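Local coordinates for protein listeriolysin O (Listeria monocytogenes, PDB 4CDB) that perforates cholesterol-containing host membranes, changing shape after binding to them, inserting and assembling into an oligomeric pore, at residues Glu171-Glu176 / Leu194-Gly199; Ser303-Val308 / Gln319-Asn324. One frame throughout, in Å; residues are numbered along the deposited sequence.

Contact 1: Glu171-Glu176 / Leu194-Gly199; sequences EMAYSE and LNVNFG. With NA (sodium ion), chain K; NA (sodium ion), chain S.
Where the loop after strand 165-172 runs into helix 176-183, Y174 and F198 bring their CA atoms within 6.0 Å of each other, and no direct hydrogen bond joins 171-176 to 194-199. The F198 ring does most of the touching. With CG beside its own backbone N (chi1 -62°), the ring reaches across to S175, the N-cap of helix 176-183, its CE1 lying 3.4 Å from S175 C. One face carries the backbone N of E176, 3.5 Å from F198 CZ and offset toward the rim; the opposite face takes CG1 of V196. That same methyl meets A173 CB at 3.7 Å, so alanine, valine and phenylalanine form a small apolar patch, extended by L179 of helix 176-183 and V210 of strand 207-222. Polar links are indirect. A water donates to Y174 O at 2.8 Å and to F198 O at 2.9 Å, bridging the two backbones. E176 extends past the ring, CG anti to its backbone N (chi1 179°), and its OE2 binds a sodium ion; E171 OE1 binds another, completed by Q178 and Y368, while E171 OE2 makes a salt bridge with K182. Residues 176-189 and 196-205 become membrane-inserted beta strands in the pore. Held by one aromatic ring, a water and small apolar contacts, this junction is consistent with a folded helical state that would have to come apart for insertion.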
loop_
_atom_site.group_PDB
_atom_site.type_symbol
_atom_site.label_atom_id
_atom_site.label_comp_id
_atom_site.label_asym_id
_atom_site.label_seq_id
_atom_site.Cartn_x
_atom_site.Cartn_y
_atom_site.Cartn_z
ATOM N N GLU A 171 1.007 -1.119 0.201
ATOM C CA GLU A 171 0.614 -1.122 1.609
ATOM C C GLU A 171 -0.792 -1.670 1.792
ATOM O O GLU A 171 -1.703 -1.318 1.039
ATOM C CB GLU A 171 0.653 0.295 2.186
ATOM C CG GLU A 171 1.961 0.687 2.842
ATOM C CD GLU A 171 2.248 -0.097 4.108
ATOM O OE1 GLU A 171 1.287 -0.502 4.797
ATOM O OE2 GLU A 171 3.441 -0.297 4.420
ATOM N N MET A 172 -0.973 -2.521 2.797
ATOM C CA MET A 172 -2.311 -2.927 3.196
ATOM C C MET A 172 -2.968 -1.718 3.850
ATOM O O MET A 172 -2.437 -1.161 4.811
ATOM C CB MET A 172 -2.267 -4.106 4.169
ATOM C CG MET A 172 -1.641 -5.376 3.601
ATOM S SD MET A 172 -2.485 -5.993 2.128
ATOM C CE MET A 172 -4.141 -6.225 2.767
ATOM N N ALA A 173 -4.112 -1.305 3.317
ATOM C CA ALA A 173 -4.774 -0.082 3.769
ATOM C C ALA A 173 -5.502 -0.242 5.107
ATOM O O ALA A 173 -6.142 -1.263 5.361
ATOM C CB ALA A 173 -5.735 0.417 2.700
ATOM N N TYR A 174 -5.402 0.779 5.953
ATOM C CA TYR A 174 -6.082 0.780 7.244
ATOM C C TYR A 174 -6.651 2.151 7.612
ATOM O O TYR A 174 -7.721 2.240 8.213
ATOM C CB TYR A 174 -5.156 0.266 8.348
ATOM C CG TYR A 174 -4.784 -1.188 8.182
ATOM C CD1 TYR A 174 -5.725 -2.190 8.380
ATOM C CD2 TYR A 174 -3.498 -1.559 7.818
ATOM C CE1 TYR A 174 -5.394 -3.523 8.224
ATOM C CE2 TYR A 174 -3.156 -2.890 7.661
ATOM C CZ TYR A 174 -4.108 -3.867 7.864
ATOM O OH TYR A 174 -3.775 -5.193 7.710
ATOM N N SER A 175 -5.938 3.215 7.251
ATOM C CA SER A 175 -6.430 4.573 7.486
ATOM C C SER A 175 -5.877 5.559 6.463
ATOM O O SER A 175 -4.822 5.328 5.872
ATOM C CB SER A 175 -6.102 5.038 8.907
ATOM O OG SER A 175 -4.725 5.336 9.047
ATOM N N GLU A 176 -6.599 6.658 6.258
ATOM C CA GLU A 176 -6.172 7.693 5.326
ATOM C C GLU A 176 -4.821 8.267 5.732
ATOM O O GLU A 176 -3.927 8.431 4.902
ATOM C CB GLU A 176 -7.212 8.814 5.255
ATOM C CG GLU A 176 -6.824 9.958 4.326
ATOM C CD GLU A 176 -7.741 11.162 4.451
ATOM O OE1 GLU A 176 -7.693 11.841 5.498
ATOM O OE2 GLU A 176 -8.504 11.433 3.501
ATOM N N LEU A 194 -10.239 5.927 -6.249
ATOM C CA LEU A 194 -10.089 4.592 -5.671
ATOM C C LEU A 194 -11.144 4.292 -4.611
ATOM O O LEU A 194 -11.713 3.200 -4.589
ATOM C CB LEU A 194 -8.696 4.418 -5.064
ATOM C CG LEU A 194 -7.520 4.373 -6.039
ATOM C CD1 LEU A 194 -6.225 4.069 -5.299
ATOM C CD2 LEU A 194 -7.773 3.349 -7.135
ATOM N N ASN A 195 -11.389 5.264 -3.735
ATOM C CA ASN A 195 -12.358 5.124 -2.650
ATOM C C ASN A 195 -12.083 3.916 -1.756
ATOM O O ASN A 195 -12.863 2.966 -1.726
ATOM C CB ASN A 195 -13.791 5.066 -3.197
ATOM C CG ASN A 195 -14.165 6.302 -3.995
ATOM O OD1 ASN A 195 -14.533 6.211 -5.166
ATOM N ND2 ASN A 195 -14.080 7.466 -3.361
ATOM N N VAL A 196 -10.969 3.959 -1.031
ATOM C CA VAL A 196 -10.620 2.889 -0.104
ATOM C C VAL A 196 -11.641 2.803 1.030
ATOM O O VAL A 196 -11.918 3.793 1.708
ATOM C CB VAL A 196 -9.212 3.088 0.487
ATOM C CG1 VAL A 196 -8.900 1.993 1.495
ATOM C CG2 VAL A 196 -8.167 3.119 -0.627
ATOM N N ASN A 197 -12.204 1.615 1.226
ATOM C CA ASN A 197 -13.248 1.414 2.227
ATOM C C ASN A 197 -12.667 1.163 3.618
ATOM O O ASN A 197 -12.602 0.022 4.075
ATOM C CB ASN A 197 -14.155 0.250 1.813
ATOM C CG ASN A 197 -15.501 0.276 2.510
ATOM O OD1 ASN A 197 -15.617 0.717 3.653
ATOM N ND2 ASN A 197 -16.531 -0.201 1.819
ATOM N N PHE A 198 -12.256 2.234 4.290
ATOM C CA PHE A 198 -11.645 2.132 5.611
ATOM C C PHE A 198 -12.619 1.608 6.670
ATOM O O PHE A 198 -12.210 0.964 7.639
ATOM C CB PHE A 198 -11.077 3.486 6.045
ATOM C CG PHE A 198 -9.984 4.002 5.150
ATOM C CD1 PHE A 198 -8.759 3.357 5.084
ATOM C CD2 PHE A 198 -10.175 5.145 4.387
ATOM C CE1 PHE A 198 -7.750 3.834 4.266
ATOM C CE2 PHE A 198 -9.168 5.626 3.568
ATOM C CZ PHE A 198 -7.954 4.968 3.509
ATOM N N GLY A 199 -13.903 1.891 6.480
ATOM C CA GLY A 199 -14.929 1.440 7.403
ATOM C C GLY A 199 -15.067 -0.071 7.425
ATOM O O GLY A 199 -15.081 -0.686 8.491
HETATM NA NA NA K . 1.813 0.519 7.160
HETATM NA NA NA S . -8.942 10.485 1.171
HETATM O O HOH W 1 -9.643 0.326 8.765
HETATM O O HOH W 2 -9.915 11.705 -0.779
#

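Contact 2: Ser303-Val308 / Gln319-Asn324; sequences SSFKAV and QIIDGN
Q319-N324 runs antiparallel to S303-V308 as the second strand of a beta hairpin, their axes 4.6 Å apart at 167°. Q319 lends its carbonyl O to a CA-H...O contact with V308 CA. I320 faces V308 in a non-hydrogen-bonded pair, and its CG2 crosses the K306 chain near CE. I321 and A307 form a hydrogen-bonded pair with both bonds in the carbonyl plane: A307 N to I321 O at 2.7 Å and I321 N to A307 O at 2.9 Å. On the A307 side of the sheet, I321 CG2 lies alongside F305, 4.1 Å from its CE2. D322 sits beside K306, pointing the same way; its OD1 rests 3.3 Å from K306 CG, but K306 NZ stays 4.4 Å from that oxygen, too far for a salt bridge, and hydrogen-bonds to S193 O instead. The F305 ring lies over G323 N. F305 N donates to G323 O (2.8 Å, 165°), whereas the return bond is weak. The phenylalanine's CG, set between backbone N and carbonyl carbon (chi1 77°), swings the ring over the partner strand, where N324 O meets its edge 3.1 Å from CE1. In this family such a strand probably shields its neighbour's edge until oligomers form. Strand 262-270 flanks 303-310 on its other side; L328 and I331 pack on the F305 side, and helix 187-194 meets V308 and I320 on the K306 side.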
loop_
_atom_site.group_PDB
_atom_site.type_symbol
_atom_site.label_atom_id
_atom_site.label_comp_id
_atom_site.label_asym_id
_atom_site.label_seq_id
_atom_site.Cartn_x
_atom_site.Cartn_y
_atom_site.Cartn_z
ATOM N N SER A 303 -11.054 -11.803 -5.723
ATOM C CA SER A 303 -10.520 -10.468 -5.480
ATOM C C SER A 303 -10.678 -9.593 -6.719
ATOM O O SER A 303 -10.595 -10.083 -7.845
ATOM C CB SER A 303 -9.043 -10.539 -5.087
ATOM O OG SER A 303 -8.855 -11.340 -3.934
ATOM N N SER A 304 -10.901 -8.300 -6.505
ATOM C CA SER A 304 -11.045 -7.348 -7.602
ATOM C C SER A 304 -9.953 -6.280 -7.561
ATOM O O SER A 304 -9.200 -6.189 -6.593
ATOM C CB SER A 304 -12.424 -6.691 -7.551
ATOM O OG SER A 304 -12.598 -5.982 -6.338
ATOM N N PHE A 305 -9.868 -5.474 -8.615
ATOM C CA PHE A 305 -8.908 -4.376 -8.639
ATOM C C PHE A 305 -9.506 -3.126 -9.269
ATOM O O PHE A 305 -10.383 -3.208 -10.131
ATOM C CB PHE A 305 -7.618 -4.774 -9.371
ATOM C CG PHE A 305 -7.740 -4.782 -10.873
ATOM C CD1 PHE A 305 -8.151 -5.924 -11.539
ATOM C CD2 PHE A 305 -7.430 -3.653 -11.619
ATOM C CE1 PHE A 305 -8.263 -5.938 -12.917
ATOM C CE2 PHE A 305 -7.545 -3.661 -12.997
ATOM C CZ PHE A 305 -7.959 -4.806 -13.646
ATOM N N LYS A 306 -9.027 -1.969 -8.824
ATOM C CA LYS A 306 -9.377 -0.699 -9.446
ATOM C C LYS A 306 -8.102 0.082 -9.753
ATOM O O LYS A 306 -7.226 0.225 -8.897
ATOM C CB LYS A 306 -10.307 0.111 -8.545
ATOM C CG LYS A 306 -10.910 1.332 -9.220
ATOM C CD LYS A 306 -11.976 1.970 -8.346
ATOM C CE LYS A 306 -12.775 3.005 -9.121
ATOM N NZ LYS A 306 -13.766 3.701 -8.253
ATOM N N ALA A 307 -7.995 0.578 -10.979
ATOM C CA ALA A 307 -6.760 1.208 -11.427
ATOM C C ALA A 307 -6.972 2.639 -11.899
ATOM O O ALA A 307 -7.878 2.916 -12.683
ATOM C CB ALA A 307 -6.118 0.381 -12.531
ATOM N N VAL A 308 -6.126 3.541 -11.410
ATOM C CA VAL A 308 -6.084 4.916 -11.892
ATOM C C VAL A 308 -4.742 5.145 -12.582
ATOM O O VAL A 308 -3.686 4.968 -11.971
ATOM C CB VAL A 308 -6.248 5.921 -10.741
ATOM C CG1 VAL A 308 -6.219 7.347 -11.268
ATOM C CG2 VAL A 308 -7.543 5.655 -9.995
ATOM N N GLN A 319 -6.993 7.366 -17.229
ATOM C CA GLN A 319 -7.720 6.111 -17.396
ATOM C C GLN A 319 -8.100 5.483 -16.062
ATOM O O GLN A 319 -7.277 5.391 -15.150
ATOM C CB GLN A 319 -6.909 5.109 -18.220
ATOM C CG GLN A 319 -7.241 5.107 -19.704
ATOM C CD GLN A 319 -6.991 3.760 -20.355
ATOM O OE1 GLN A 319 -7.928 3.065 -20.748
ATOM N NE2 GLN A 319 -5.722 3.382 -20.471
ATOM N N ILE A 320 -9.353 5.051 -15.958
ATOM C CA ILE A 320 -9.826 4.330 -14.782
ATOM C C ILE A 320 -10.377 2.960 -15.178
ATOM O O ILE A 320 -11.251 2.856 -16.041
ATOM C CB ILE A 320 -10.893 5.132 -14.010
ATOM C CG1 ILE A 320 -10.313 6.465 -13.537
ATOM C CG2 ILE A 320 -11.409 4.333 -12.824
ATOM C CD1 ILE A 320 -11.257 7.275 -12.673
ATOM N N ILE A 321 -9.855 1.911 -14.551
ATOM C CA ILE A 321 -10.221 0.545 -14.908
ATOM C C ILE A 321 -10.638 -0.275 -13.690
ATOM O O ILE A 321 -9.941 -0.293 -12.674
ATOM C CB ILE A 321 -9.056 -0.179 -15.620
ATOM C CG1 ILE A 321 -8.639 0.581 -16.879
ATOM C CG2 ILE A 321 -9.438 -1.611 -15.966
ATOM C CD1 ILE A 321 -7.440 -0.014 -17.582
ATOM N N ASP A 322 -11.782 -0.946 -13.799
ATOM C CA ASP A 322 -12.224 -1.902 -12.790
ATOM C C ASP A 322 -12.147 -3.309 -13.374
ATOM O O ASP A 322 -12.172 -3.480 -14.593
ATOM C CB ASP A 322 -13.656 -1.600 -12.349
ATOM C CG ASP A 322 -13.818 -0.192 -11.812
ATOM O OD1 ASP A 322 -13.564 0.019 -10.607
ATOM O OD2 ASP A 322 -14.203 0.704 -12.593
ATOM N N GLY A 323 -12.055 -4.317 -12.511
ATOM C CA GLY A 323 -11.995 -5.691 -12.975
ATOM C C GLY A 323 -11.598 -6.693 -11.909
ATOM O O GLY A 323 -11.537 -6.364 -10.724
ATOM N N ASN A 324 -11.332 -7.924 -12.338
ATOM C CA ASN A 324 -10.943 -8.998 -11.430
ATOM C C ASN A 324 -9.425 -9.166 -11.381
ATOM O O ASN A 324 -8.740 -8.932 -12.377
ATOM C CB ASN A 324 -11.607 -10.309 -11.849
ATOM C CG ASN A 324 -13.083 -10.141 -12.157
ATOM O OD1 ASN A 324 -13.773 -9.341 -11.526
ATOM N ND2 ASN A 324 -13.573 -10.891 -13.138
#

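How the contacts relate
Both contacts reach the same large antiparallel sheet, yet they join different things. Contact 2 is a strand pair within it, held by four backbone hydrogen bonds, one of them weak, with a mostly buried first strand and a second with no buried residue. Contact 1, nearer the centre of the chain, ties the end of a strand to a helical excursion and relies on ring packing and one bridging water, with sodium ions at the carboxylates of E171 and E176; its touching residues are buried or partly exposed. The two meet through L194, whose CD2 packs on K306 O (3.6 Å) and V308 CG2 (3.7 Å). Helix 187-194, between the segments of contact 1, thus lies on the V308/I320 face of the hairpin.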